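Local coordinates for phenylalanyl-tRNA synthetase beta chain (Pyrococcus horikoshii, PDB 2CXI), which supplies the N-terminal part, with B3/4 and B5 domains, of the synthetase that charges tRNA(Phe) with phenylalanine using ATP, at residues E297-D300 and G301-K304; R17-I21 and E22-D26; R223-T226 and D227-N230. All blocks are in the same frame, centred on the assembly; numbering follows the deposited sequence.

In the fold
Along the chain the order is contact 2, contact 3, contact 1. Contact 2 starts helix 21-30 near the N-terminus. Contact 3 is a turn within the B3/4 range, in the loop between strands 216-217 and 231-237 of the large mixed sheet. Contact 1 starts helix 300-309 in the B5 domain. None touches another: the centres of contacts 1 and 2 lie about 29 Å apart, those of contacts 2 and 3 about 32 Å, and those of contacts 1 and 3 about 46 Å, on opposite sides of the chain's centre. Contacts 1 and 2 repeat one solution, a capping box at a helix start. Contact 3 uses threonine hydroxyls in a beta turn.

Contact 1 of 3, residues E297-D300 and G301-K304; sequences ELND and GEIK
Asn299 and Glu302 exchange hydrogen bonds at the start of helix 300-309 of the B5 domain. Glu302 N donates to Asn299 OD1 at 2.9 Å. Asn299 N donates to Glu302 OE1, also at 2.9 Å, with an angle of 161° at the hydrogen. This is a capping box, with Asn299 as N-cap. OE1 accepts on its anti lone pair, and the Glu302 chain is extended beyond CG to reach back over the turn. The Asn299 amide and the Glu302 carboxylate lie stacked, their planes 17° apart. Asn299 CG sits between its backbone N and carbonyl carbon (chi1 59°), which turns OD1 toward the first turn of the helix.

The first helical backbone bonds follow. Ile303 N donates to Asn299 O at 3.1 Å, and Lys304 N to Asp300 O at 2.9 Å. Next to the box, Leu298 CB packs on Ile303 CG1 at 3.7 Å. This pair, just outside the capping residues, is a hydrophobic staple.

A second shell comes from helix 287-294. Arg291 forms a salt bridge with Asp300 OD1 and a hydrogen bond with Leu298 O, so it ties the incoming loop and the new helix to the preceding one. Lys304 NZ hydrogen-bonds Val314 O in strand 313-317.

The box satisfies the backbone N-H groups of Asn299 and Glu302. The carboxylates of Glu302 and of Asp300, already paired with Arg291, would probably be favoured by the helix dipole.

Contact 2 of 3, residues R17-I21 and E22-D26; sequences RSFSI and EEWED
Ser20 OG lies between its own backbone N and carbonyl carbon (chi1 64°), where it meets the amide of Glu23. Glu23 CG is anti to its carbonyl carbon, and the chain runs extended from there back to Ser20. The result is a capping box at the start of helix 21-30, with Ser20 as N-cap. Glu23 N donates to Ser20 OG at 3.1 Å. In return, Ser20 N donates to Glu23 OE1 at 3.0 Å. The donor approaches on the anti side of the carboxylate, 19° out of its plane. Glu23 CG also rests close to Ser20 OG, at 3.3 Å.

The helical backbone bonds begin here. Trp24 N donates to Ser20 O at 2.9 Å, and Glu25 N donates to Ile21 O.

Next to the box, Phe19 and Trp24 make a T-shaped pair. The edge of Phe19 points at the face of the indole. The Phe19 ring centroid is 5.5 Å from that of the Trp24 five-membered ring, and the planes are 81° apart. Phe19 CB packs against Trp24 CD1 at 3.8 Å. Glu23 OE1 lies at the edge of the Phe19 ring, near its plane.

Helix 8-15 covers Trp24, which packs on Lys8, Leu11 and Ile15. The indole also makes an edge-to-face pair with Phe47 of strand 44-51. Glu12 OE2 accepts from both Trp24 NE1 and Phe19 N. One carboxylate oxygen thus joins the indole to the loop that leads into the helix. At the edge of the indole, near its plane, Phe19 O lies 3.5 Å from Trp24 CD1.

Contact 3 of 3, residues R223-T226 and D227-N230; sequences RVTT and DTKN
Thr225 and Thr228 face each other across a type I beta turn in the B3/4 domain, and hydrogen bonds carry most of the contact. Thr228 N donates to Thr225 O at 3.0 Å and closes the turn. The donor sits above the carbonyl plane, 64° out of it. Two side-chain hydroxyls add to the backbone bond. Thr225 N donates to Thr228 OG1 at 3.0 Å, nearly straight at 169°. Asp227 N donates to Thr225 OG1 at 3.0 Å, an ST turn. Thr225 OG1 sits between its backbone N and carbonyl carbon (chi1 70°), which leaves it over the turn beside that amide.

Water adds a bridge. One molecule donates to Thr226 O at 2.6 Å and to Thr228 O at 2.7 Å.

The apolar part is small. Val224 CG1 lies 3.9 Å from Thr228 CB, the two side chains crossing at about a right angle. Val224 also packs on Leu114 and on Leu119 of helix 116-133.

Thr228 OG1 also hydrogen-bonds Asp146 OD2, at the end of strand 140-146. With Thr225 N donating to it as well, this hydroxyl couples the turn to the sheet and leaves the buried Thr228 side chain with its polar atom satisfied.

Contact 1 of 3, residues E297-D300 and G301-K304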
loop_
_atom_site.group_PDB
_atom_site.type_symbol
_atom_site.label_atom_id
_atom_site.label_comp_id
_atom_site.label_asym_id
_atom_site.label_seq_id
_atom_site.Cartn_x
_atom_site.Cartn_y
_atom_site.Cartn_z
ATOM N N GLU A 297 40.268 47.426 14.347
ATOM C CA GLU A 297 40.288 47.929 12.976
ATOM C C GLU A 297 40.505 46.780 11.998
ATOM O O GLU A 297 41.618 46.528 11.529
ATOM C CB GLU A 297 41.315 49.066 12.806
ATOM C CG GLU A 297 40.803 50.417 13.319
ATOM C CD GLU A 297 39.387 50.753 12.833
ATOM O OE1 GLU A 297 39.150 50.769 11.598
ATOM O OE2 GLU A 297 38.497 51.012 13.681
ATOM N N LEU A 298 39.447 46.032 11.741
ATOM C CA LEU A 298 39.543 44.939 10.805
ATOM C C LEU A 298 38.799 45.401 9.572
ATOM O O LEU A 298 37.714 45.965 9.697
ATOM C CB LEU A 298 38.868 43.694 11.379
ATOM C CG LEU A 298 39.400 43.116 12.688
ATOM C CD1 LEU A 298 38.320 42.241 13.306
ATOM C CD2 LEU A 298 40.709 42.356 12.489
ATOM N N ASN A 299 39.367 45.176 8.385
ATOM C CA ASN A 299 38.653 45.573 7.175
ATOM C C ASN A 299 37.583 44.539 6.864
ATOM O O ASN A 299 37.492 43.526 7.568
ATOM C CB ASN A 299 39.603 45.819 5.983
ATOM C CG ASN A 299 40.439 44.611 5.625
ATOM O OD1 ASN A 299 39.923 43.506 5.447
ATOM N ND2 ASN A 299 41.752 44.825 5.474
ATOM N N ASP A 300 36.778 44.770 5.825
ATOM C CA ASP A 300 35.692 43.842 5.507
ATOM C C ASP A 300 36.144 42.414 5.222
ATOM O O ASP A 300 35.460 41.466 5.651
ATOM C CB ASP A 300 34.838 44.365 4.366
ATOM C CG ASP A 300 34.112 45.637 4.732
ATOM O OD1 ASP A 300 34.134 46.046 5.921
ATOM O OD2 ASP A 300 33.468 46.287 3.900
ATOM N N GLY A 301 37.269 42.272 4.502
ATOM C CA GLY A 301 37.869 40.979 4.194
ATOM C C GLY A 301 38.331 40.222 5.446
ATOM O O GLY A 301 38.160 39.001 5.545
ATOM N N GLU A 302 38.935 40.940 6.389
ATOM C CA GLU A 302 39.367 40.316 7.644
ATOM C C GLU A 302 38.187 39.807 8.483
ATOM O O GLU A 302 38.227 38.689 9.041
ATOM C CB GLU A 302 40.237 41.270 8.445
ATOM C CG GLU A 302 41.610 41.428 7.813
ATOM C CD GLU A 302 42.374 42.605 8.369
ATOM O OE1 GLU A 302 41.755 43.639 8.707
ATOM O OE2 GLU A 302 43.610 42.472 8.476
ATOM N N ILE A 303 37.140 40.619 8.549
ATOM C CA ILE A 303 35.927 40.228 9.266
ATOM C C ILE A 303 35.304 39.030 8.564
ATOM O O ILE A 303 34.901 38.057 9.224
ATOM C CB ILE A 303 34.908 41.385 9.377
ATOM C CG1 ILE A 303 35.525 42.546 10.181
ATOM C CG2 ILE A 303 33.614 40.869 10.073
ATOM C CD1 ILE A 303 34.726 43.813 10.144
ATOM N N LYS A 304 35.231 39.076 7.228
ATOM C CA LYS A 304 34.715 37.909 6.506
ATOM C C LYS A 304 35.456 36.605 6.890
ATOM O O LYS A 304 34.833 35.576 7.137
ATOM C CB LYS A 304 34.732 38.132 4.987
ATOM C CG LYS A 304 34.337 36.891 4.181
ATOM C CD LYS A 304 33.861 37.262 2.786
ATOM C CE LYS A 304 33.964 36.044 1.880
ATOM N NZ LYS A 304 33.099 36.203 0.736
#

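Contact 2 of 3, residues R17-I21 and E22-D26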
loop_
_atom_site.group_PDB
_atom_site.type_symbol
_atom_site.label_atom_id
_atom_site.label_comp_id
_atom_site.label_asym_id
_atom_site.label_seq_id
_atom_site.Cartn_x
_atom_site.Cartn_y
_atom_site.Cartn_z
ATOM N N ARG A 17 43.690 14.452 12.892
ATOM C CA ARG A 17 45.112 14.768 13.227
ATOM C C ARG A 17 45.243 14.478 14.696
ATOM O O ARG A 17 44.243 14.608 15.395
ATOM C CB ARG A 17 45.221 16.289 13.189
ATOM C CG ARG A 17 46.254 16.830 12.424
ATOM C CD ARG A 17 46.003 18.295 12.166
ATOM N NE ARG A 17 45.445 18.429 10.838
ATOM C CZ ARG A 17 45.710 19.430 10.033
ATOM N NH1 ARG A 17 46.521 20.417 10.438
ATOM N NH2 ARG A 17 45.133 19.464 8.840
ATOM N N SER A 18 46.447 14.197 15.201
ATOM C CA SER A 18 46.613 14.084 16.651
ATOM C C SER A 18 47.396 15.288 17.204
ATOM O O SER A 18 48.017 16.059 16.456
ATOM C CB SER A 18 47.242 12.751 17.111
ATOM O OG SER A 18 48.489 12.599 16.498
ATOM N N PHE A 19 47.288 15.470 18.517
ATOM C CA PHE A 19 47.886 16.618 19.200
ATOM C C PHE A 19 48.403 16.180 20.554
ATOM O O PHE A 19 47.841 15.271 21.192
ATOM C CB PHE A 19 46.885 17.748 19.416
ATOM C CG PHE A 19 46.150 18.162 18.187
ATOM C CD1 PHE A 19 46.624 19.205 17.397
ATOM C CD2 PHE A 19 44.968 17.527 17.833
ATOM C CE1 PHE A 19 45.928 19.608 16.254
ATOM C CE2 PHE A 19 44.277 17.929 16.680
ATOM C CZ PHE A 19 44.767 18.963 15.901
ATOM N N SER A 20 49.469 16.828 21.033
ATOM C CA SER A 20 49.869 16.531 22.429
ATOM C C SER A 20 48.833 17.044 23.434
ATOM O O SER A 20 47.943 17.844 23.089
ATOM C CB SER A 20 51.209 17.175 22.741
ATOM O OG SER A 20 51.066 18.566 22.660
ATOM N N ILE A 21 48.938 16.561 24.673
ATOM C CA ILE A 21 48.131 17.090 25.760
ATOM C C ILE A 21 48.345 18.605 25.927
ATOM O O ILE A 21 47.389 19.373 26.136
ATOM C CB ILE A 21 48.416 16.336 27.082
ATOM C CG1 ILE A 21 47.994 14.853 26.969
ATOM C CG2 ILE A 21 47.725 17.052 28.243
ATOM C CD1 ILE A 21 46.476 14.628 26.700
ATOM N N GLU A 22 49.593 19.043 25.787
ATOM C CA GLU A 22 49.890 20.470 25.900
ATOM C C GLU A 22 49.186 21.289 24.790
ATOM O O GLU A 22 48.679 22.373 25.052
ATOM C CB GLU A 22 51.414 20.729 25.920
ATOM C CG GLU A 22 51.766 22.212 25.873
ATOM C CD GLU A 22 53.258 22.502 26.093
ATOM O OE1 GLU A 22 54.006 21.585 26.441
ATOM O OE2 GLU A 22 53.657 23.648 25.892
ATOM N N GLU A 23 49.135 20.765 23.572
ATOM C CA GLU A 23 48.390 21.419 22.469
ATOM C C GLU A 23 46.853 21.381 22.686
ATOM O O GLU A 23 46.143 22.341 22.341
ATOM C CB GLU A 23 48.738 20.764 21.143
ATOM C CG GLU A 23 50.164 21.087 20.663
ATOM C CD GLU A 23 50.587 20.300 19.440
ATOM O OE1 GLU A 23 50.211 19.128 19.329
ATOM O OE2 GLU A 23 51.338 20.867 18.607
ATOM N N TRP A 24 46.371 20.292 23.282
ATOM C CA TRP A 24 44.937 20.112 23.618
ATOM C C TRP A 24 44.409 21.198 24.545
ATOM O O TRP A 24 43.239 21.571 24.489
ATOM C CB TRP A 24 44.654 18.698 24.159
ATOM C CG TRP A 24 44.228 17.747 23.021
ATOM C CD1 TRP A 24 44.945 16.711 22.471
ATOM C CD2 TRP A 24 43.000 17.813 22.286
ATOM N NE1 TRP A 24 44.225 16.113 21.452
ATOM C CE2 TRP A 24 43.042 16.794 21.289
ATOM C CE3 TRP A 24 41.891 18.682 22.317
ATOM C CZ2 TRP A 24 41.990 16.580 20.382
ATOM C CZ3 TRP A 24 40.827 18.461 21.420
ATOM C CH2 TRP A 24 40.904 17.424 20.451
ATOM N N GLU A 25 45.315 21.736 25.352
ATOM C CA GLU A 25 44.987 22.819 26.270
ATOM C C GLU A 25 44.517 24.012 25.496
ATOM O O GLU A 25 43.589 24.656 25.933
ATOM C CB GLU A 25 46.214 23.240 27.093
ATOM C CG GLU A 25 46.682 22.152 28.040
ATOM C CD GLU A 25 45.876 22.069 29.316
ATOM O OE1 GLU A 25 45.072 22.973 29.613
ATOM O OE2 GLU A 25 46.047 21.071 30.025
ATOM N N ASP A 26 45.149 24.315 24.367
ATOM C CA ASP A 26 44.667 25.424 23.510
ATOM C C ASP A 26 43.428 25.053 22.686
ATOM O O ASP A 26 42.541 25.882 22.446
ATOM C CB ASP A 26 45.775 25.915 22.562
ATOM C CG ASP A 26 47.021 26.378 23.335
ATOM O OD1 ASP A 26 46.872 27.018 24.392
ATOM O OD2 ASP A 26 48.161 26.104 22.989
#

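Contact 3 of 3, residues R223-T226 and D227-N230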
loop_
_atom_site.group_PDB
_atom_site.type_symbol
_atom_site.label_atom_id
_atom_site.label_comp_id
_atom_site.label_asym_id
_atom_site.label_seq_id
_atom_site.Cartn_x
_atom_site.Cartn_y
_atom_site.Cartn_z
ATOM N N ARG A 223 16.431 -1.903 19.254
ATOM C CA ARG A 223 17.648 -1.630 20.051
ATOM C C ARG A 223 18.875 -1.282 19.219
ATOM O O ARG A 223 19.167 -1.936 18.215
ATOM C CB ARG A 223 17.940 -2.810 20.987
ATOM C CG ARG A 223 16.833 -2.981 22.012
ATOM C CD ARG A 223 16.897 -1.990 23.175
ATOM N NE ARG A 223 18.178 -1.999 23.897
ATOM C CZ ARG A 223 18.533 -2.916 24.788
ATOM N NH1 ARG A 223 17.734 -3.927 25.074
ATOM N NH2 ARG A 223 19.704 -2.814 25.402
ATOM N N VAL A 224 19.554 -0.200 19.593
ATOM C CA VAL A 224 20.795 0.216 18.945
ATOM C C VAL A 224 21.999 -0.501 19.584
ATOM O O VAL A 224 22.169 -0.504 20.800
ATOM C CB VAL A 224 21.035 1.752 19.057
ATOM C CG1 VAL A 224 22.300 2.172 18.311
ATOM C CG2 VAL A 224 19.828 2.561 18.519
ATOM N N THR A 225 22.831 -1.093 18.744
ATOM C CA THR A 225 24.076 -1.729 19.213
ATOM C C THR A 225 25.222 -1.180 18.364
ATOM O O THR A 225 24.988 -0.395 17.435
ATOM C CB THR A 225 24.012 -3.290 19.077
ATOM O OG1 THR A 225 24.051 -3.643 17.694
ATOM C CG2 THR A 225 22.672 -3.904 19.606
ATOM N N THR A 226 26.466 -1.596 18.633
ATOM C CA THR A 226 27.552 -1.228 17.707
ATOM C C THR A 226 27.408 -1.882 16.310
ATOM O O THR A 226 28.117 -1.486 15.388
ATOM C CB THR A 226 28.956 -1.572 18.296
ATOM O OG1 THR A 226 28.983 -2.969 18.590
ATOM C CG2 THR A 226 29.164 -0.886 19.656
ATOM N N ASP A 227 26.513 -2.870 16.145
ATOM C CA ASP A 227 26.205 -3.429 14.806
ATOM C C ASP A 227 25.184 -2.609 14.015
ATOM O O ASP A 227 25.004 -2.804 12.797
ATOM C CB ASP A 227 25.716 -4.861 14.910
ATOM C CG ASP A 227 26.808 -5.804 15.389
ATOM O OD1 ASP A 227 27.972 -5.633 14.985
ATOM O OD2 ASP A 227 26.593 -6.721 16.205
ATOM N N THR A 228 24.533 -1.674 14.708
ATOM C CA THR A 228 23.578 -0.761 14.045
ATOM C C THR A 228 24.239 0.133 12.983
ATOM O O THR A 228 25.242 0.804 13.233
ATOM C CB THR A 228 22.812 0.072 15.098
ATOM O OG1 THR A 228 22.001 -0.817 15.879
ATOM C CG2 THR A 228 21.806 1.040 14.402
ATOM N N LYS A 229 23.677 0.099 11.782
ATOM C CA LYS A 229 24.122 0.927 10.653
ATOM C C LYS A 229 23.197 2.112 10.330
ATOM O O LYS A 229 23.660 3.171 9.880
ATOM C CB LYS A 229 24.274 0.043 9.399
ATOM C CG LYS A 229 25.431 -0.971 9.509
ATOM C CD LYS A 229 25.587 -1.725 8.163
ATOM C CE LYS A 229 26.588 -2.878 8.299
ATOM N NZ LYS A 229 25.955 -4.044 9.040
ATOM N N ASN A 230 21.885 1.924 10.545
ATOM C CA ASN A 230 20.869 2.906 10.147
ATOM C C ASN A 230 20.040 3.224 11.368
ATOM O O ASN A 230 19.463 2.330 11.966
ATOM C CB ASN A 230 19.951 2.331 9.045
ATOM C CG ASN A 230 20.735 1.883 7.817
ATOM O OD1 ASN A 230 21.497 2.658 7.248
ATOM N ND2 ASN A 230 20.578 0.610 7.432
HETATM O O HOH W 1 27.792 -0.192 13.194
#